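Local coordinates for flagellar basal body protein (Helicobacter pylori, PDB 5NPY), which probably serves as a subunit of the bacterial flagellar hook, the curved joint between the basal body rod and the filament, at residues A[209-214]-A[221-226]; A[217-222]-A[294-299]; A[275-280]-A[380-385]. All coordinates share one frame; numbering follows the deposited sequence.

Contact 1 closes a short loop: six residues lead from 209-214 to 221-226, so two small helices pack on each other. Contact 2 starts within that loop. It shares K221 and E222 with contact 1 and reaches forward to strand 293-298. Contact 3 opens at 275-280, before contact 2 has closed, and ends at 380-385, so contacts 2 and 3 cross along the chain. Backbone hydrogen bonds join neighbouring contacts, F212 to I220 and L225 to G280. Together the contacts tie helices 209-212 and 221-226 and the strand 275-276 region to strands 293-298 and 370-381, which belong to one antiparallel sheet. Contacts 1 and 3 both touch the bound tris-hydroxymethyl-methyl-ammonium.

Contact 1 of 3, residues A[209-214]-A[221-226]; sequences QDFFLN and KERFLN. With 144 (tris-hydroxymethyl-methyl-ammonium), chain B.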
loop_
_atom_site.group_PDB
_atom_site.type_symbol
_atom_site.label_atom_id
_atom_site.label_comp_id
_atom_site.label_asym_id
_atom_site.label_seq_id
_atom_site.Cartn_x
_atom_site.Cartn_y
_atom_site.Cartn_z
ATOM N N GLN A 209 0.982 4.459 28.303
ATOM C CA GLN A 209 2.368 4.048 28.540
ATOM C C GLN A 209 3.026 3.520 27.277
ATOM O O GLN A 209 4.257 3.559 27.174
ATOM C CB GLN A 209 2.451 2.977 29.641
ATOM C CG GLN A 209 1.822 1.627 29.261
ATOM C CD GLN A 209 0.385 1.477 29.751
ATOM O OE1 GLN A 209 -0.350 2.458 29.924
ATOM N NE2 GLN A 209 -0.011 0.247 29.992
ATOM N N ASP A 210 2.223 3.044 26.316
ATOM C CA ASP A 210 2.740 2.575 25.031
ATOM C C ASP A 210 3.449 3.674 24.252
ATOM O O ASP A 210 4.322 3.376 23.425
ATOM C CB ASP A 210 1.601 2.019 24.178
ATOM C CG ASP A 210 1.284 0.569 24.487
ATOM O OD1 ASP A 210 1.242 -0.231 23.519
ATOM O OD2 ASP A 210 1.065 0.231 25.676
ATOM N N PHE A 211 3.063 4.936 24.471
ATOM C CA PHE A 211 3.608 6.093 23.770
ATOM C C PHE A 211 4.432 7.006 24.666
ATOM O O PHE A 211 5.447 7.537 24.213
ATOM C CB PHE A 211 2.472 6.905 23.149
ATOM C CG PHE A 211 2.937 8.023 22.249
ATOM C CD1 PHE A 211 3.795 7.773 21.189
ATOM C CD2 PHE A 211 2.493 9.317 22.447
ATOM C CE1 PHE A 211 4.212 8.801 20.352
ATOM C CE2 PHE A 211 2.909 10.342 21.618
ATOM C CZ PHE A 211 3.759 10.084 20.560
ATOM N N PHE A 212 4.020 7.183 25.938
ATOM C CA PHE A 212 4.664 8.110 26.866
ATOM C C PHE A 212 5.930 7.544 27.517
ATOM O O PHE A 212 6.730 8.326 28.035
ATOM C CB PHE A 212 3.688 8.540 27.985
ATOM C CG PHE A 212 2.649 9.562 27.553
ATOM C CD1 PHE A 212 2.707 10.161 26.307
ATOM C CD2 PHE A 212 1.604 9.910 28.401
ATOM C CE1 PHE A 212 1.732 11.095 25.908
ATOM C CE2 PHE A 212 0.638 10.841 28.017
ATOM C CZ PHE A 212 0.703 11.433 26.762
ATOM N N LEU A 213 6.118 6.226 27.531
ATOM C CA LEU A 213 7.323 5.598 28.058
ATOM C C LEU A 213 8.283 5.212 26.935
ATOM O O LEU A 213 7.867 4.921 25.808
ATOM C CB LEU A 213 6.978 4.351 28.878
ATOM C CG LEU A 213 6.089 4.706 30.082
ATOM C CD1 LEU A 213 5.734 3.492 30.975
ATOM C CD2 LEU A 213 6.697 5.836 30.919
ATOM N N ASN A 214 9.579 5.196 27.253
ATOM C CA ASN A 214 10.560 4.712 26.294
ATOM C C ASN A 214 10.858 3.229 26.549
ATOM O O ASN A 214 10.300 2.605 27.450
ATOM C CB ASN A 214 11.829 5.564 26.347
ATOM C CG ASN A 214 12.576 5.435 27.672
ATOM O OD1 ASN A 214 12.311 4.544 28.490
ATOM N ND2 ASN A 214 13.510 6.342 27.892
ATOM N N LYS A 221 9.158 13.124 28.537
ATOM C CA LYS A 221 8.531 14.329 29.073
ATOM C C LYS A 221 7.759 15.106 28.007
ATOM O O LYS A 221 6.606 15.511 28.219
ATOM C CB LYS A 221 9.617 15.196 29.717
ATOM C CG LYS A 221 9.157 16.514 30.340
ATOM C CD LYS A 221 10.368 17.275 30.904
ATOM C CE LYS A 221 10.027 18.699 31.332
ATOM N NZ LYS A 221 9.117 18.734 32.514
ATOM N N GLU A 222 8.370 15.276 26.834
ATOM C CA GLU A 222 7.824 16.142 25.793
ATOM C C GLU A 222 6.623 15.525 25.076
ATOM O O GLU A 222 5.797 16.257 24.524
ATOM C CB GLU A 222 8.921 16.494 24.784
ATOM C CG GLU A 222 9.802 15.337 24.362
ATOM C CD GLU A 222 10.923 15.006 25.360
ATOM O OE1 GLU A 222 12.102 14.958 24.943
ATOM O OE2 GLU A 222 10.659 14.761 26.554
ATOM N N ARG A 223 6.519 14.196 25.026
ATOM C CA ARG A 223 5.289 13.615 24.506
ATOM C C ARG A 223 4.128 13.902 25.441
ATOM O O ARG A 223 3.031 14.257 24.990
ATOM C CB ARG A 223 5.429 12.103 24.272
ATOM C CG ARG A 223 6.427 11.714 23.180
ATOM C CD ARG A 223 6.524 10.235 23.009
ATOM N NE ARG A 223 7.248 9.928 21.759
ATOM C CZ ARG A 223 7.534 8.709 21.331
ATOM N NH1 ARG A 223 7.121 7.655 22.023
ATOM N NH2 ARG A 223 8.241 8.562 20.229
ATOM N N PHE A 224 4.361 13.764 26.747
ATOM C CA PHE A 224 3.342 14.117 27.726
ATOM C C PHE A 224 2.928 15.589 27.595
ATOM O O PHE A 224 1.730 15.905 27.580
ATOM C CB PHE A 224 3.867 13.769 29.124
ATOM C CG PHE A 224 3.157 14.463 30.252
ATOM C CD1 PHE A 224 1.884 14.070 30.640
ATOM C CD2 PHE A 224 3.781 15.483 30.953
ATOM C CE1 PHE A 224 1.228 14.689 31.692
ATOM C CE2 PHE A 224 3.136 16.118 32.012
ATOM C CZ PHE A 224 1.856 15.722 32.387
ATOM N N LEU A 225 3.893 16.496 27.419
ATOM C CA LEU A 225 3.532 17.911 27.416
ATOM C C LEU A 225 2.705 18.279 26.192
ATOM O O LEU A 225 1.766 19.085 26.302
ATOM C CB LEU A 225 4.775 18.799 27.504
ATOM C CG LEU A 225 5.455 18.749 28.875
ATOM C CD1 LEU A 225 6.639 19.705 28.936
ATOM C CD2 LEU A 225 4.446 19.017 30.000
ATOM N N ASN A 226 3.024 17.683 25.028
ATOM C CA ASN A 226 2.452 18.060 23.740
ATOM C C ASN A 226 1.237 17.221 23.328
ATOM O O ASN A 226 0.768 17.364 22.195
ATOM C CB ASN A 226 3.519 17.982 22.636
ATOM C CG ASN A 226 4.679 18.952 22.868
ATOM O OD1 ASN A 226 4.580 19.879 23.684
ATOM N ND2 ASN A 226 5.786 18.744 22.146
HETATM C C1 144 B . 3.404 18.264 17.172
HETATM N N 144 B . 2.773 17.037 17.661
HETATM C C2 144 B . 2.741 17.050 19.124
HETATM O O2 144 B . 3.962 16.691 19.722
HETATM C C3 144 B . 3.525 15.872 17.211
HETATM O O3 144 B . 2.728 14.710 17.282
HETATM C C4 144 B . 1.386 16.866 17.199
HETATM O O4 144 B . 0.794 17.888 16.427
HETATM O O HOH W 1 8.042 4.665 23.041
#
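R223 reaches back from helix 221-226 to the C-terminal end of helix 209-212 and makes the polar part of this contact. Its NH1 gives a hydrogen bond to F211 O, 2.8 Å long, with an N-H...O angle of 162°. The donor sits on a lone pair in the carbonyl plane, and the oxygen lies almost in the guanidinium plane. Water 1 adds a second link. It donates to L213 O and accepts a weak bond from R223 NH1.

The same arginine also makes CH-pi contact. Its extended chain carries CD over the centre of the F211 ring, 3.8 Å from the centroid. The guanidinium then lies nearly parallel to that ring, with the planes 10° apart. F211 CG is anti to its own N (chi1 -172°), which places the ring against the arginine.

A second CH-pi contact has F224 CA 4.0 Å from the centroid of the F212 ring, over its face. The two phenylalanine rings meet more loosely: F212 CE2 comes to the edge of F224, 4.3 Å from CD1. N226 CB approaches O2 of the bound tris-hydroxymethyl-methyl-ammonium at 3.2 Å.

Outside the pair, R223 makes a cation-pi contact with W418, and F211 meets Y378. F212 and F224 both pack on L296 of strand 293-298 and on strand 308-313, while F224 also touches helix 279-289.

Contact 2 of 3, residues A[217-222]-A[294-299]; sequences GEIIKE and LNLIKS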
loop_
_atom_site.group_PDB
_atom_site.type_symbol
_atom_site.label_atom_id
_atom_site.label_comp_id
_atom_site.label_asym_id
_atom_site.label_seq_id
_atom_site.Cartn_x
_atom_site.Cartn_y
_atom_site.Cartn_z
ATOM N N GLY A 217 11.153 2.030 29.941
ATOM C CA GLY A 217 10.054 2.383 30.820
ATOM C C GLY A 217 10.183 3.724 31.503
ATOM O O GLY A 217 9.654 3.902 32.606
ATOM N N GLU A 218 10.880 4.679 30.894
ATOM C CA GLU A 218 10.986 6.011 31.476
ATOM C C GLU A 218 10.117 6.991 30.698
ATOM O O GLU A 218 9.819 6.787 29.516
ATOM C CB GLU A 218 12.443 6.498 31.513
ATOM C CG GLU A 218 13.455 5.514 32.135
ATOM C CD GLU A 218 13.223 5.220 33.630
ATOM O OE1 GLU A 218 12.239 5.727 34.216
ATOM O OE2 GLU A 218 14.044 4.475 34.225
ATOM N N ILE A 219 9.713 8.068 31.376
ATOM C CA ILE A 219 8.732 8.999 30.821
ATOM C C ILE A 219 9.383 9.902 29.779
ATOM O O ILE A 219 10.428 10.518 30.032
ATOM C CB ILE A 219 8.082 9.827 31.935
ATOM C CG1 ILE A 219 7.102 8.949 32.713
ATOM C CG2 ILE A 219 7.370 11.051 31.337
ATOM C CD1 ILE A 219 6.644 9.536 34.007
ATOM N N ILE A 220 8.757 9.996 28.604
ATOM C CA ILE A 220 9.216 10.907 27.553
ATOM C C ILE A 220 8.495 12.236 27.791
ATOM O O ILE A 220 7.387 12.469 27.308
ATOM C CB ILE A 220 8.976 10.340 26.159
ATOM C CG1 ILE A 220 9.541 8.920 26.056
ATOM C CG2 ILE A 220 9.656 11.208 25.121
ATOM C CD1 ILE A 220 9.166 8.188 24.775
ATOM N N LYS A 221 9.158 13.124 28.537
ATOM C CA LYS A 221 8.531 14.329 29.073
ATOM C C LYS A 221 7.759 15.106 28.007
ATOM O O LYS A 221 6.606 15.511 28.219
ATOM C CB LYS A 221 9.617 15.196 29.717
ATOM C CG LYS A 221 9.157 16.514 30.340
ATOM C CD LYS A 221 10.368 17.275 30.904
ATOM C CE LYS A 221 10.027 18.699 31.332
ATOM N NZ LYS A 221 9.117 18.734 32.514
ATOM N N GLU A 222 8.370 15.276 26.834
ATOM C CA GLU A 222 7.824 16.142 25.793
ATOM C C GLU A 222 6.623 15.525 25.076
ATOM O O GLU A 222 5.797 16.257 24.524
ATOM C CB GLU A 222 8.921 16.494 24.784
ATOM C CG GLU A 222 9.802 15.337 24.362
ATOM C CD GLU A 222 10.923 15.006 25.360
ATOM O OE1 GLU A 222 12.102 14.958 24.943
ATOM O OE2 GLU A 222 10.659 14.761 26.554
ATOM N N LEU A 294 0.517 19.583 37.846
ATOM C CA LEU A 294 -0.094 18.510 37.066
ATOM C C LEU A 294 1.010 17.594 36.533
ATOM O O LEU A 294 1.758 17.978 35.623
ATOM C CB LEU A 294 -0.918 19.078 35.918
ATOM C CG LEU A 294 -1.534 17.952 35.103
ATOM C CD1 LEU A 294 -2.504 17.177 36.003
ATOM C CD2 LEU A 294 -2.200 18.488 33.852
ATOM N N ASN A 295 1.102 16.382 37.092
ATOM C CA ASN A 295 2.193 15.455 36.816
ATOM C C ASN A 295 1.692 14.187 36.129
ATOM O O ASN A 295 0.559 13.744 36.348
ATOM C CB ASN A 295 2.915 15.051 38.114
ATOM C CG ASN A 295 3.621 16.223 38.795
ATOM O OD1 ASN A 295 3.512 16.402 40.009
ATOM N ND2 ASN A 295 4.346 17.026 38.008
ATOM N N LEU A 296 2.561 13.600 35.303
ATOM C CA LEU A 296 2.404 12.229 34.826
ATOM C C LEU A 296 3.140 11.268 35.766
ATOM O O LEU A 296 4.347 11.428 35.996
ATOM C CB LEU A 296 2.944 12.095 33.407
ATOM C CG LEU A 296 2.744 10.726 32.763
ATOM C CD1 LEU A 296 1.288 10.511 32.488
ATOM C CD2 LEU A 296 3.564 10.617 31.495
ATOM N N ILE A 297 2.421 10.266 36.297
ATOM C CA ILE A 297 2.994 9.286 37.221
ATOM C C ILE A 297 2.628 7.860 36.799
ATOM O O ILE A 297 1.660 7.616 36.074
ATOM C CB ILE A 297 2.548 9.522 38.688
ATOM C CG1 ILE A 297 1.023 9.501 38.800
ATOM C CG2 ILE A 297 3.085 10.826 39.237
ATOM C CD1 ILE A 297 0.517 8.974 40.109
ATOM N N LYS A 298 3.412 6.904 37.282
ATOM C CA LYS A 298 3.086 5.497 37.092
ATOM C C LYS A 298 2.190 5.037 38.225
ATOM O O LYS A 298 2.423 5.369 39.388
ATOM C CB LYS A 298 4.340 4.630 37.055
ATOM C CG LYS A 298 5.307 4.913 35.941
ATOM C CD LYS A 298 6.503 3.985 36.109
ATOM C CE LYS A 298 7.381 3.927 34.884
ATOM N NZ LYS A 298 8.535 2.992 35.106
ATOM N N SER A 299 1.153 4.275 37.876
ATOM C CA SER A 299 0.222 3.754 38.867
ATOM C C SER A 299 0.868 2.726 39.784
ATOM O O SER A 299 0.324 2.440 40.858
ATOM C CB SER A 299 -0.971 3.116 38.166
ATOM O OG SER A 299 -0.517 2.095 37.297
#
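The flat groups that meet side chains here are the peptides of G217 and L296, each through its carbonyl oxygen. At G217 the partner is K298 NZ, which lies in the carbonyl plane, beyond the oxygen. At L296 the partner is CD1 of I219, which stands well above the peptide plane, 3.6 Å from L296 O.

The polar link is a single hydrogen bond from K298 NZ to G217 O, 2.9 Å long, with a C=O...N angle of 153°. The lysine chain, extended beyond CG (chi2 178°), bridges from the strand and brings NZ to the loop. K298 CE follows at 3.2 Å from G217 O. G217 itself lies in the turn ahead of helix 221-226. The same ammonium also bonds to the carbonyls of K304 and A303, so three backbone oxygens grip it. The carboxylate of E218 is nearby but does not touch it; OE1 is 4.7 Å from K298 NZ. It would probably add a little favourable charge.

The apolar link is I219 on L296. Here the branch I219 CG2 meets L296 CD2 at 3.8 Å, and I219 CG1 is also near that methyl. The two side chains run obliquely to each other.

This loop lies against one side of strand 293-298. On that strand N295 and I297 hold backbone bonds to strand 308-313, and L294 packs on helix 279-289. Within the loop, I219 also leans on L213, and I220, the N-cap residue of helix 221-226, is joined by backbone to F212.

Contact 3 of 3, residues A[275-280]-A[380-385]; sequences QFKTLG and TNSNDP. With 144 (tris-hydroxymethyl-methyl-ammonium), chain B.
This contact borders the pocket that holds tris-hydroxymethyl-methyl-ammonium, at a classic beta bulge where T380 and N381 both face T397. The bulge ends strand 370-381, and the chain then runs on as a loop past K277. On the ligand side, T380 OG1 donates a hydrogen bond to ligand O3 at 2.9 Å. N381 belongs to the pocket as well, but its nearest approach is through CB, 3.8 Å from ligand O4.

Away from the ligand, the buried lysine K277 carries the contact. It lies just after strand 275-276 and just before T278, the N-cap residue of helix 279-289. Its CG is anti to the backbone N (chi1 -177°), which sends the chain across to the loop. A bend at chi4, 86°, then turns NZ toward S382. There NZ donates to S382 O at 3.0 Å, tilted 17° from the carbonyl plane.

Two waters extend the grip to D384. Water 2 accepts from K277 NZ and from D384 N. Water 3 accepts from K277 NZ and donates to D384 OD2. The carboxylate therefore meets the ammonium through water; the direct separation of K277 NZ and D384 OD2 is 5.3 Å. D384 OD1 is held instead by T386 and by a salt bridge to R246.

Direct charge pairing for K277 comes from D228, whose OD1 forms a salt bridge with NZ and also takes the backbone N-H of S382. The amide of N381 is fixed by R393 at OD1 and by the N395 carbonyl at ND2. The side chains of K277 and N381 cross at about a right angle, with K277 CE 3.2 Å from N381 OD1.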
loop_
_atom_site.group_PDB
_atom_site.type_symbol
_atom_site.label_atom_id
_atom_site.label_comp_id
_atom_site.label_asym_id
_atom_site.label_seq_id
_atom_site.Cartn_x
_atom_site.Cartn_y
_atom_site.Cartn_z
ATOM N N GLN A 275 -7.285 29.543 27.892
ATOM C CA GLN A 275 -7.535 28.421 26.998
ATOM C C GLN A 275 -6.353 27.458 27.012
ATOM O O GLN A 275 -5.207 27.853 27.201
ATOM C CB GLN A 275 -7.829 28.904 25.576
ATOM C CG GLN A 275 -9.095 29.755 25.506
ATOM C CD GLN A 275 -9.891 29.602 24.213
ATOM O OE1 GLN A 275 -9.400 29.076 23.210
ATOM N NE2 GLN A 275 -11.129 30.078 24.234
ATOM N N PHE A 276 -6.653 26.180 26.857
ATOM C CA PHE A 276 -5.637 25.139 26.833
ATOM C C PHE A 276 -6.072 24.079 25.847
ATOM O O PHE A 276 -7.267 23.930 25.551
ATOM C CB PHE A 276 -5.412 24.465 28.194
ATOM C CG PHE A 276 -6.627 23.706 28.708
ATOM C CD1 PHE A 276 -7.720 24.402 29.264
ATOM C CD2 PHE A 276 -6.678 22.306 28.651
ATOM C CE1 PHE A 276 -8.854 23.718 29.744
ATOM C CE2 PHE A 276 -7.815 21.607 29.141
ATOM C CZ PHE A 276 -8.909 22.321 29.686
ATOM N N LYS A 277 -5.083 23.348 25.352
ATOM C CA LYS A 277 -5.315 22.294 24.384
ATOM C C LYS A 277 -4.546 21.040 24.796
ATOM O O LYS A 277 -5.124 19.945 24.844
ATOM C CB LYS A 277 -4.882 22.745 23.001
ATOM C CG LYS A 277 -5.154 21.709 21.926
ATOM C CD LYS A 277 -5.311 22.364 20.617
ATOM C CE LYS A 277 -5.325 21.320 19.506
ATOM N NZ LYS A 277 -6.675 20.755 19.256
ATOM N N THR A 278 -3.255 21.188 25.122
ATOM C CA THR A 278 -2.391 20.062 25.475
ATOM C C THR A 278 -2.334 19.871 26.977
ATOM O O THR A 278 -2.713 20.746 27.753
ATOM C CB THR A 278 -0.959 20.266 24.984
ATOM O OG1 THR A 278 -0.379 21.346 25.724
ATOM C CG2 THR A 278 -0.896 20.543 23.483
ATOM N N LEU A 279 -1.762 18.734 27.381
ATOM C CA LEU A 279 -1.503 18.512 28.802
ATOM C C LEU A 279 -0.509 19.535 29.332
ATOM O O LEU A 279 -0.622 19.989 30.480
ATOM C CB LEU A 279 -0.988 17.086 29.035
ATOM C CG LEU A 279 -1.978 15.936 28.820
ATOM C CD1 LEU A 279 -1.254 14.613 28.967
ATOM C CD2 LEU A 279 -3.159 16.029 29.789
ATOM N N GLY A 280 0.479 19.902 28.504
ATOM C CA GLY A 280 1.378 20.977 28.871
ATOM C C GLY A 280 0.654 22.292 29.090
ATOM O O GLY A 280 0.809 22.928 30.134
ATOM N N THR A 380 -2.075 12.177 18.535
ATOM C CA THR A 380 -1.442 13.186 19.366
ATOM C C THR A 380 -2.176 14.509 19.371
ATOM O O THR A 380 -1.990 15.293 20.307
ATOM C CB THR A 380 0.006 13.439 18.897
ATOM O OG1 THR A 380 -0.013 13.847 17.511
ATOM C CG2 THR A 380 0.851 12.174 19.036
ATOM N N ASN A 381 -2.971 14.786 18.350
ATOM C CA ASN A 381 -3.644 16.060 18.205
ATOM C C ASN A 381 -4.964 15.841 17.489
ATOM O O ASN A 381 -5.014 15.121 16.488
ATOM C CB ASN A 381 -2.808 17.075 17.411
ATOM C CG ASN A 381 -3.329 18.476 17.563
ATOM O OD1 ASN A 381 -3.215 19.072 18.629
ATOM N ND2 ASN A 381 -3.943 18.997 16.513
ATOM N N SER A 382 -6.019 16.471 17.984
ATOM C CA SER A 382 -7.316 16.349 17.335
ATOM C C SER A 382 -7.695 17.680 16.694
ATOM O O SER A 382 -7.278 18.753 17.152
ATOM C CB SER A 382 -8.385 15.896 18.334
ATOM O OG SER A 382 -8.741 16.971 19.170
ATOM N N ASN A 383 -8.450 17.607 15.602
ATOM C CA ASN A 383 -8.858 18.809 14.873
ATOM C C ASN A 383 -10.125 19.373 15.520
ATOM O O ASN A 383 -11.222 18.847 15.349
ATOM C CB ASN A 383 -9.049 18.503 13.392
ATOM C CG ASN A 383 -9.899 19.563 12.663
ATOM O OD1 ASN A 383 -10.967 19.259 12.121
ATOM N ND2 ASN A 383 -9.438 20.804 12.675
ATOM N N ASP A 384 -9.951 20.446 16.280
ATOM C CA ASP A 384 -11.040 21.148 16.923
ATOM C C ASP A 384 -11.777 21.990 15.874
ATOM O O ASP A 384 -11.151 22.828 15.228
ATOM C CB ASP A 384 -10.484 22.004 18.065
ATOM C CG ASP A 384 -11.560 22.858 18.774
ATOM O OD1 ASP A 384 -12.699 22.952 18.289
ATOM O OD2 ASP A 384 -11.269 23.423 19.871
ATOM N N PRO A 385 -13.085 21.788 15.670
ATOM C CA PRO A 385 -13.778 22.574 14.639
ATOM C C PRO A 385 -13.765 24.067 14.896
ATOM O O PRO A 385 -13.917 24.823 13.941
ATOM C CB PRO A 385 -15.207 22.008 14.666
ATOM C CG PRO A 385 -15.362 21.441 16.039
ATOM C CD PRO A 385 -14.000 20.828 16.310
HETATM C C1 144 B . 3.404 18.264 17.172
HETATM N N 144 B . 2.773 17.037 17.661
HETATM C C2 144 B . 2.741 17.050 19.124
HETATM O O2 144 B . 3.962 16.691 19.722
HETATM C C3 144 B . 3.525 15.872 17.211
HETATM O O3 144 B . 2.728 14.710 17.282
HETATM C C4 144 B . 1.386 16.866 17.199
HETATM O O4 144 B . 0.794 17.888 16.427
HETATM O O HOH W 2 -7.620 21.787 16.541
HETATM O O HOH W 3 -8.317 22.996 20.142
#